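Local coordinates for glycosyl hydrolase family 2, TIM barrel domain protein (Faecalibacterium prausnitzii A2-165, PDB 6ED2) that probably hydrolyses beta-glucuronides as a family 2 glycosidase of a human gut bacterium, removing terminal glucuronic acid from its conjugates, at residues 438-443 and 493-498; 506-511 and 561-566; 543-548 and 552-557. All coordinates share one frame; numbering follows the deposited sequence.

Interaction 1: 438-443 and 493-498; sequences LLNEPQ and SLNRYY
Asn495 and Glu441 meet through one nearly straight hydrogen bond, Asn495 ND2 to Glu441 OE2, 3.0 Å long with an N-H...O angle of 172°. The acceptor lies in the plane of the amide, whereas the donor reaches OE2 from above the carboxylate plane. CG of Glu441, anti to the carbonyl carbon (chi1 -65°), lies 3.3 Å from Asn495 ND2, and the extended chain beyond it carries OE2 to the amide. The amide's OD1 bonds to Thr534.

A water adds a second link, giving one hydrogen to Glu441 OE2 at 3.0 Å and the other to Asn495 O at 3.2 Å. That carbonyl also accepts from Arg496 NH1 at 2.8 Å, so two donors grip it. A glycerol, probably from the crystallisation liquor, bonds to both Glu441 OE2 and Asn440 ND2, while Asn440 OD1 is held by Thr473 and Arg353. An alanine in place of Glu441 would probably leave Asn495 ND2 and the bridging water without their shared acceptor.

The consecutive Asn440 and Glu441 are consistent with the Asn-Glu motif of family 2 relatives, whose glutamate is the acid/base. The contact stands at the C-terminal end of strand 433-440, with strand 470-474 between it and strand 492-495; helix 449-463 packs against Leu438, and Glu535 of strand 531-535 touches both asparagines.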
loop_
_atom_site.group_PDB
_atom_site.type_symbol
_atom_site.label_atom_id
_atom_site.label_comp_id
_atom_site.label_asym_id
_atom_site.label_seq_id
_atom_site.Cartn_x
_atom_site.Cartn_y
_atom_site.Cartn_z
ATOM N N LEU A 438 -12.036 -11.911 -34.388
ATOM C CA LEU A 438 -11.040 -12.298 -35.380
ATOM C C LEU A 438 -9.775 -11.451 -35.335
ATOM O O LEU A 438 -8.748 -11.876 -35.877
ATOM C CB LEU A 438 -11.647 -12.227 -36.786
ATOM C CG LEU A 438 -12.426 -13.429 -37.342
ATOM C CD1 LEU A 438 -13.339 -14.060 -36.348
ATOM C CD2 LEU A 438 -13.229 -13.029 -38.567
ATOM N N LEU A 439 -9.833 -10.268 -34.721
ATOM C CA LEU A 439 -8.693 -9.371 -34.575
ATOM C C LEU A 439 -8.940 -8.501 -33.357
ATOM O O LEU A 439 -10.093 -8.229 -33.006
ATOM C CB LEU A 439 -8.467 -8.467 -35.803
ATOM C CG LEU A 439 -8.462 -9.001 -37.238
ATOM C CD1 LEU A 439 -9.845 -8.900 -37.828
ATOM C CD2 LEU A 439 -7.460 -8.239 -38.096
ATOM N N ASN A 440 -7.858 -8.089 -32.687
ATOM C CA ASN A 440 -7.955 -7.113 -31.603
ATOM C C ASN A 440 -7.223 -5.849 -32.024
ATOM O O ASN A 440 -5.995 -5.856 -32.183
ATOM C CB ASN A 440 -7.391 -7.627 -30.276
ATOM C CG ASN A 440 -7.569 -6.601 -29.139
ATOM O OD1 ASN A 440 -8.670 -6.427 -28.598
ATOM N ND2 ASN A 440 -6.493 -5.903 -28.797
ATOM N N GLU A 441 -7.978 -4.772 -32.186
ATOM C CA GLU A 441 -7.437 -3.454 -32.494
ATOM C C GLU A 441 -6.501 -3.452 -33.709
ATOM O O GLU A 441 -5.363 -2.985 -33.622
ATOM C CB GLU A 441 -6.721 -2.887 -31.277
ATOM C CG GLU A 441 -7.637 -2.606 -30.109
ATOM C CD GLU A 441 -6.919 -1.916 -28.967
ATOM O OE1 GLU A 441 -5.669 -1.917 -28.955
ATOM O OE2 GLU A 441 -7.601 -1.368 -28.082
ATOM N N PRO A 442 -6.950 -3.958 -34.854
ATOM C CA PRO A 442 -6.151 -3.811 -36.071
ATOM C C PRO A 442 -6.269 -2.386 -36.582
ATOM O O PRO A 442 -7.226 -1.669 -36.283
ATOM C CB PRO A 442 -6.796 -4.806 -37.044
ATOM C CG PRO A 442 -8.217 -4.811 -36.637
ATOM C CD PRO A 442 -8.264 -4.565 -35.139
ATOM N N GLN A 443 -5.269 -1.974 -37.358
ATOM C CA GLN A 443 -5.307 -0.666 -38.004
ATOM C C GLN A 443 -6.271 -0.749 -39.197
ATOM O O GLN A 443 -5.868 -0.808 -40.356
ATOM C CB GLN A 443 -3.903 -0.240 -38.430
ATOM C CG GLN A 443 -3.816 1.160 -39.058
ATOM C CD GLN A 443 -2.393 1.548 -39.470
ATOM O OE1 GLN A 443 -1.554 0.701 -39.788
ATOM N NE2 GLN A 443 -2.117 2.843 -39.448
ATOM N N SER A 493 -17.609 -4.396 -31.850
ATOM C CA SER A 493 -16.972 -4.400 -30.533
ATOM C C SER A 493 -16.024 -3.217 -30.451
ATOM O O SER A 493 -15.074 -3.127 -31.238
ATOM C CB SER A 493 -16.191 -5.699 -30.289
ATOM O OG SER A 493 -17.027 -6.841 -30.368
ATOM N N LEU A 494 -16.259 -2.323 -29.495
ATOM C CA LEU A 494 -15.441 -1.125 -29.365
ATOM C C LEU A 494 -14.552 -1.212 -28.133
ATOM O O LEU A 494 -14.998 -1.646 -27.063
ATOM C CB LEU A 494 -16.311 0.140 -29.277
ATOM C CG LEU A 494 -17.180 0.521 -30.487
ATOM C CD1 LEU A 494 -17.866 1.869 -30.239
ATOM C CD2 LEU A 494 -16.379 0.555 -31.795
ATOM N N ASN A 495 -13.299 -0.789 -28.290
ATOM C CA ASN A 495 -12.393 -0.521 -27.177
ATOM C C ASN A 495 -12.294 0.993 -27.039
ATOM O O ASN A 495 -11.657 1.650 -27.867
ATOM C CB ASN A 495 -11.009 -1.129 -27.420
ATOM C CG ASN A 495 -11.027 -2.662 -27.475
ATOM O OD1 ASN A 495 -12.070 -3.306 -27.299
ATOM N ND2 ASN A 495 -9.865 -3.245 -27.722
ATOM N N ARG A 496 -12.912 1.552 -26.000
ATOM C CA ARG A 496 -12.984 3.000 -25.861
ATOM C C ARG A 496 -12.552 3.444 -24.468
ATOM O O ARG A 496 -12.895 2.812 -23.469
ATOM C CB ARG A 496 -14.390 3.505 -26.162
ATOM C CG ARG A 496 -14.738 3.483 -27.651
ATOM C CD ARG A 496 -13.696 4.234 -28.453
ATOM N NE ARG A 496 -13.970 4.241 -29.887
ATOM C CZ ARG A 496 -13.515 3.329 -30.749
ATOM N NH1 ARG A 496 -12.766 2.314 -30.336
ATOM N NH2 ARG A 496 -13.814 3.436 -32.033
ATOM N N TYR A 497 -11.803 4.542 -24.418
ATOM C CA TYR A 497 -11.187 5.058 -23.205
ATOM C C TYR A 497 -11.394 6.561 -23.099
ATOM O O TYR A 497 -10.462 7.321 -22.799
ATOM C CB TYR A 497 -9.706 4.722 -23.171
ATOM C CG TYR A 497 -9.451 3.248 -22.979
ATOM C CD1 TYR A 497 -9.573 2.664 -21.722
ATOM C CD2 TYR A 497 -9.098 2.434 -24.058
ATOM C CE1 TYR A 497 -9.330 1.307 -21.534
ATOM C CE2 TYR A 497 -8.858 1.083 -23.885
ATOM C CZ TYR A 497 -8.977 0.523 -22.624
ATOM O OH TYR A 497 -8.746 -0.822 -22.457
ATOM N N TYR A 498 -12.623 7.008 -23.365
ATOM C CA TYR A 498 -12.994 8.404 -23.169
ATOM C C TYR A 498 -12.975 8.724 -21.680
ATOM O O TYR A 498 -13.813 8.230 -20.916
ATOM C CB TYR A 498 -14.368 8.670 -23.767
ATOM C CG TYR A 498 -14.360 8.812 -25.285
ATOM C CD1 TYR A 498 -13.790 9.927 -25.894
ATOM C CD2 TYR A 498 -14.930 7.835 -26.100
ATOM C CE1 TYR A 498 -13.789 10.070 -27.278
ATOM C CE2 TYR A 498 -14.940 7.965 -27.476
ATOM C CZ TYR A 498 -14.373 9.087 -28.063
ATOM O OH TYR A 498 -14.382 9.218 -29.428
HETATM O O HOH W 1 -8.578 1.427 -28.667
#

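Interaction 2: 506-511 and 561-566; sequences AGLADA and LEMTHA
The backbone bond from His565 N to Leu561 O, 2.8 Å long, secures the helical turn from which Met563 reaches across to Leu508 and Ala511. A matching bond, Ala566 N to Glu562 O, continues the same turn, so the methionine springs from regular helix. The facing segment is only beginning its helix: Gly507 is the N-cap residue and the centre of an inverse gamma turn, and the bonds there, such as Ala511 N to Gly507 O, are weak.

The contact itself rests on one methyl group. Met563 leaves the backbone with CG anti to N (chi1 -179°) and then bends at both following torsions, which carries CE to the neighbouring helix. There it lies 4.1 Å from Leu508 CD1 and 4.4 Å from Ala511 CB. These two partners are three residues apart, on the same side of the first helical turn, and CE touches both. Leu508 and Met563 approach at a slant, meeting through their end methyls.

Around this spot Met563 also touches Glu512, and Thr564 packs on Phe515, so the packing between the two helices continues at least to Phe515. Asp510 faces another way, accepting through OD2 from Ala178 N of the second subunit.

With hydrocarbon alone meeting between the segments and just 127 Å² buried, the contact has no directional bond to fix its geometry; shape and the exclusion of water probably hold these two adjacent outer helices of the TIM barrel together here.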
loop_
_atom_site.group_PDB
_atom_site.type_symbol
_atom_site.label_atom_id
_atom_site.label_comp_id
_atom_site.label_asym_id
_atom_site.label_seq_id
_atom_site.Cartn_x
_atom_site.Cartn_y
_atom_site.Cartn_z
ATOM N N ALA A 506 -9.732 16.568 -14.921
ATOM C CA ALA A 506 -10.824 17.452 -14.531
ATOM C C ALA A 506 -11.897 17.520 -15.608
ATOM O O ALA A 506 -13.086 17.657 -15.292
ATOM C CB ALA A 506 -10.288 18.849 -14.221
ATOM N N GLY A 507 -11.507 17.401 -16.877
ATOM C CA GLY A 507 -12.452 17.468 -17.978
ATOM C C GLY A 507 -13.197 16.177 -18.283
ATOM O O GLY A 507 -13.204 15.731 -19.443
ATOM N N LEU A 508 -13.851 15.573 -17.275
ATOM C CA LEU A 508 -14.631 14.364 -17.553
ATOM C C LEU A 508 -15.872 14.656 -18.394
ATOM O O LEU A 508 -16.346 13.776 -19.123
ATOM C CB LEU A 508 -15.032 13.660 -16.254
ATOM C CG LEU A 508 -15.285 12.155 -16.403
ATOM C CD1 LEU A 508 -14.093 11.485 -17.044
ATOM C CD2 LEU A 508 -15.579 11.488 -15.075
ATOM N N ALA A 509 -16.417 15.871 -18.322
ATOM C CA ALA A 509 -17.615 16.153 -19.104
ATOM C C ALA A 509 -17.293 16.395 -20.577
ATOM O O ALA A 509 -18.138 16.147 -21.440
ATOM C CB ALA A 509 -18.356 17.351 -18.515
ATOM N N ASP A 510 -16.096 16.885 -20.886
ATOM C CA ASP A 510 -15.677 16.938 -22.277
ATOM C C ASP A 510 -15.550 15.532 -22.856
ATOM O O ASP A 510 -15.960 15.280 -23.997
ATOM C CB ASP A 510 -14.358 17.704 -22.395
ATOM C CG ASP A 510 -14.540 19.212 -22.233
ATOM O OD1 ASP A 510 -14.345 19.949 -23.227
ATOM O OD2 ASP A 510 -14.896 19.653 -21.117
ATOM N N ALA A 511 -14.995 14.598 -22.077
ATOM C CA ALA A 511 -14.914 13.216 -22.531
ATOM C C ALA A 511 -16.305 12.656 -22.823
ATOM O O ALA A 511 -16.519 12.027 -23.868
ATOM C CB ALA A 511 -14.180 12.363 -21.492
ATOM N N LEU A 561 -16.471 5.105 -14.522
ATOM C CA LEU A 561 -17.385 4.014 -14.845
ATOM C C LEU A 561 -18.828 4.498 -14.880
ATOM O O LEU A 561 -19.601 4.089 -15.753
ATOM C CB LEU A 561 -17.231 2.867 -13.841
ATOM C CG LEU A 561 -15.901 2.106 -13.898
ATOM C CD1 LEU A 561 -15.748 1.085 -12.735
ATOM C CD2 LEU A 561 -15.750 1.415 -15.253
ATOM N N GLU A 562 -19.208 5.363 -13.936
ATOM C CA GLU A 562 -20.577 5.858 -13.913
ATOM C C GLU A 562 -20.867 6.698 -15.146
ATOM O O GLU A 562 -21.945 6.587 -15.743
ATOM C CB GLU A 562 -20.825 6.665 -12.639
ATOM C CG GLU A 562 -20.788 5.802 -11.372
ATOM C CD GLU A 562 -21.403 6.478 -10.159
ATOM O OE1 GLU A 562 -21.862 7.639 -10.286
ATOM O OE2 GLU A 562 -21.432 5.839 -9.082
ATOM N N MET A 563 -19.920 7.552 -15.539
ATOM C CA MET A 563 -20.103 8.314 -16.769
ATOM C C MET A 563 -20.200 7.377 -17.965
ATOM O O MET A 563 -21.135 7.476 -18.774
ATOM C CB MET A 563 -18.961 9.309 -16.951
ATOM C CG MET A 563 -19.111 10.156 -18.213
ATOM S SD MET A 563 -18.444 9.364 -19.706
ATOM C CE MET A 563 -16.691 9.451 -19.415
ATOM N N THR A 564 -19.249 6.437 -18.066
ATOM C CA THR A 564 -19.202 5.513 -19.193
ATOM C C THR A 564 -20.501 4.724 -19.314
ATOM O O THR A 564 -21.065 4.602 -20.411
ATOM C CB THR A 564 -17.990 4.585 -19.039
ATOM O OG1 THR A 564 -16.799 5.376 -18.940
ATOM C CG2 THR A 564 -17.833 3.651 -20.250
ATOM N N HIS A 565 -21.024 4.228 -18.196
ATOM C CA HIS A 565 -22.236 3.417 -18.267
ATOM C C HIS A 565 -23.450 4.258 -18.631
ATOM O O HIS A 565 -24.376 3.757 -19.278
ATOM C CB HIS A 565 -22.464 2.686 -16.938
ATOM C CG HIS A 565 -21.438 1.631 -16.653
ATOM N ND1 HIS A 565 -21.037 1.302 -15.378
ATOM C CD2 HIS A 565 -20.722 0.839 -17.488
ATOM C CE1 HIS A 565 -20.125 0.349 -15.439
ATOM N NE2 HIS A 565 -19.914 0.051 -16.709
ATOM N N ALA A 566 -23.466 5.531 -18.224
ATOM C CA ALA A 566 -24.546 6.418 -18.636
ATOM C C ALA A 566 -24.551 6.598 -20.148
ATOM O O ALA A 566 -25.615 6.614 -20.773
ATOM C CB ALA A 566 -24.430 7.763 -17.921
#

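Interaction 3: 543-548 and 552-557; sequences GAHKLP and WSAEYQ
Gly543, which leads into Ala544 and its contact with Ser553 and Ala554, has a positive phi at which a CB would jam against the preceding carbonyl oxygen. Ala544 makes the first bond to the helix: its O accepts from Ala554 N at 2.7 Å, with an N-H...O angle of 174° and the donor almost along the C=O axis. The same oxygen receives a CA-H...O contact from Ser553, and Ala544 CB lies 3.7 Å from Trp552 O.

His545 is held at an edge and on a face. In its ring plane, ND1 donates to the syn side of Glu555 OE2 at 2.7 Å, ring and carboxylate being turned 70° apart; over one face sits Ala554 CB, 4.1 Å from the ring centroid, a CH-pi contact. Glu555 folds back through its second torsion (chi2 76°), which brings both oxygens to the loop. OE2 is shared with Tyr613 OH of the third subunit.

Lys546 N uses the other oxygen, donating to Glu555 OE1 at 2.9 Å from well above the carboxylate plane. The lysine CB rests on Ser553 CB, while NZ runs off to a salt bridge with Asp595 of the second subunit. Leu547 bonds through its backbone to Gln607 and Arg339 of the third subunit, and a cis peptide leads into Pro548.

Ser553 OG accepts from Tyr556 N at 3.0 Å and also bonds to Val550 O just before the helix; Glu555 lies in the first turn, where the helix dipole would probably stabilise its negative charge. Together these features make a serine N-cap, with the preceding loop strapped over the start of an outer TIM-barrel helix at a subunit interface.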
loop_
_atom_site.group_PDB
_atom_site.type_symbol
_atom_site.label_atom_id
_atom_site.label_comp_id
_atom_site.label_asym_id
_atom_site.label_seq_id
_atom_site.Cartn_x
_atom_site.Cartn_y
_atom_site.Cartn_z
ATOM N N GLY A 543 -6.399 0.792 -2.875
ATOM C CA GLY A 543 -6.119 1.648 -1.742
ATOM C C GLY A 543 -5.831 3.098 -2.053
ATOM O O GLY A 543 -5.701 3.904 -1.114
ATOM N N ALA A 544 -5.710 3.465 -3.329
ATOM C CA ALA A 544 -5.483 4.859 -3.707
ATOM C C ALA A 544 -6.820 5.588 -3.647
ATOM O O ALA A 544 -7.669 5.446 -4.529
ATOM C CB ALA A 544 -4.850 4.951 -5.092
ATOM N N HIS A 545 -7.030 6.356 -2.594
ATOM C CA HIS A 545 -8.244 7.132 -2.442
ATOM C C HIS A 545 -7.892 8.612 -2.472
ATOM O O HIS A 545 -6.882 9.034 -1.901
ATOM C CB HIS A 545 -8.971 6.777 -1.131
ATOM C CG HIS A 545 -9.822 5.541 -1.221
ATOM N ND1 HIS A 545 -11.158 5.582 -1.570
ATOM C CD2 HIS A 545 -9.528 4.233 -1.004
ATOM C CE1 HIS A 545 -11.650 4.355 -1.570
ATOM N NE2 HIS A 545 -10.684 3.515 -1.234
ATOM N N LYS A 546 -8.732 9.402 -3.123
ATOM C CA LYS A 546 -8.541 10.838 -3.060
ATOM C C LYS A 546 -9.891 11.513 -3.220
ATOM O O LYS A 546 -10.716 11.089 -4.033
ATOM C CB LYS A 546 -7.550 11.334 -4.124
ATOM C CG LYS A 546 -7.087 12.748 -3.841
ATOM C CD LYS A 546 -5.572 12.874 -3.755
ATOM C CE LYS A 546 -5.184 14.348 -3.706
ATOM N NZ LYS A 546 -3.802 14.629 -4.119
ATOM N N LEU A 547 -10.115 12.550 -2.425
ATOM C CA LEU A 547 -11.362 13.306 -2.458
ATOM C C LEU A 547 -11.022 14.788 -2.554
ATOM O O LEU A 547 -10.469 15.362 -1.591
ATOM C CB LEU A 547 -12.199 12.995 -1.215
ATOM C CG LEU A 547 -13.496 13.779 -1.029
ATOM C CD1 LEU A 547 -14.563 13.290 -1.995
ATOM C CD2 LEU A 547 -13.953 13.631 0.403
ATOM N N PRO A 548 -11.303 15.448 -3.680
ATOM C CA PRO A 548 -11.916 14.882 -4.889
ATOM C C PRO A 548 -10.920 14.039 -5.697
ATOM O O PRO A 548 -9.735 13.998 -5.358
ATOM C CB PRO A 548 -12.351 16.118 -5.656
ATOM C CG PRO A 548 -11.312 17.140 -5.292
ATOM C CD PRO A 548 -10.945 16.867 -3.851
ATOM N N TRP A 552 -6.016 7.613 -11.411
ATOM C CA TRP A 552 -5.331 6.527 -10.697
ATOM C C TRP A 552 -5.966 6.197 -9.340
ATOM O O TRP A 552 -5.603 5.183 -8.732
ATOM C CB TRP A 552 -3.828 6.801 -10.510
ATOM C CG TRP A 552 -3.006 6.478 -11.735
ATOM C CD1 TRP A 552 -2.659 7.341 -12.748
ATOM C CD2 TRP A 552 -2.433 5.205 -12.083
ATOM N NE1 TRP A 552 -1.902 6.683 -13.694
ATOM C CE2 TRP A 552 -1.754 5.371 -13.314
ATOM C CE3 TRP A 552 -2.437 3.941 -11.479
ATOM C CZ2 TRP A 552 -1.076 4.317 -13.950
ATOM C CZ3 TRP A 552 -1.747 2.888 -12.114
ATOM C CH2 TRP A 552 -1.087 3.089 -13.333
ATOM N N SER A 553 -6.925 7.001 -8.870
ATOM C CA SER A 553 -7.621 6.758 -7.606
ATOM C C SER A 553 -8.884 5.917 -7.797
ATOM O O SER A 553 -9.482 5.868 -8.881
ATOM C CB SER A 553 -8.023 8.074 -6.941
ATOM O OG SER A 553 -9.105 8.646 -7.668
ATOM N N ALA A 554 -9.309 5.281 -6.695
ATOM C CA ALA A 554 -10.565 4.530 -6.702
ATOM C C ALA A 554 -11.735 5.427 -7.075
ATOM O O ALA A 554 -12.627 5.016 -7.831
ATOM C CB ALA A 554 -10.811 3.889 -5.335
ATOM N N GLU A 555 -11.738 6.659 -6.557
ATOM C CA GLU A 555 -12.805 7.604 -6.849
ATOM C C GLU A 555 -12.897 7.891 -8.339
ATOM O O GLU A 555 -13.992 7.916 -8.910
ATOM C CB GLU A 555 -12.573 8.907 -6.086
ATOM C CG GLU A 555 -13.005 8.848 -4.631
ATOM C CD GLU A 555 -12.024 8.071 -3.760
ATOM O OE1 GLU A 555 -10.880 7.791 -4.220
ATOM O OE2 GLU A 555 -12.407 7.755 -2.608
ATOM N N TYR A 556 -11.752 8.156 -8.976
ATOM C CA TYR A 556 -11.767 8.446 -10.397
ATOM C C TYR A 556 -12.342 7.267 -11.169
ATOM O O TYR A 556 -13.236 7.438 -12.005
ATOM C CB TYR A 556 -10.357 8.797 -10.890
ATOM C CG TYR A 556 -10.401 9.389 -12.280
ATOM C CD1 TYR A 556 -10.696 10.738 -12.470
ATOM C CD2 TYR A 556 -10.230 8.585 -13.408
ATOM C CE1 TYR A 556 -10.778 11.278 -13.737
ATOM C CE2 TYR A 556 -10.305 9.112 -14.674
ATOM C CZ TYR A 556 -10.581 10.460 -14.839
ATOM O OH TYR A 556 -10.672 10.994 -16.104
ATOM N N GLN A 557 -11.859 6.057 -10.881
ATOM C CA GLN A 557 -12.368 4.873 -11.572
ATOM C C GLN A 557 -13.881 4.774 -11.437
ATOM O O GLN A 557 -14.591 4.587 -12.436
ATOM C CB GLN A 557 -11.678 3.609 -11.043
ATOM C CG GLN A 557 -12.344 2.295 -11.457
ATOM C CD GLN A 557 -12.018 1.873 -12.888
ATOM O OE1 GLN A 557 -11.775 2.715 -13.756
ATOM N NE2 GLN A 557 -11.998 0.563 -13.136
#

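Along the chain, strand 433-440 ends in the first half of interaction 1, which closes when strand 492-495 returns some 50 residues later and ties two strand ends at the mouth of the barrel. Interaction 2 opens shortly afterwards, at the start of helix 508-525. Before it closes, the chain passes through strand 531-535 and doubles back through the short loop closed by interaction 3, which is thus nested within interaction 2; the two share helix 554-570, interaction 3 at its start and interaction 2 further along. Physical contact follows: Leu508 CD1 lies 3.6 Å from Tyr556 OH, and Tyr498 O lies 3.5 Å from Met563 CE, joining the segment after strand 492-495 to helix 554-570.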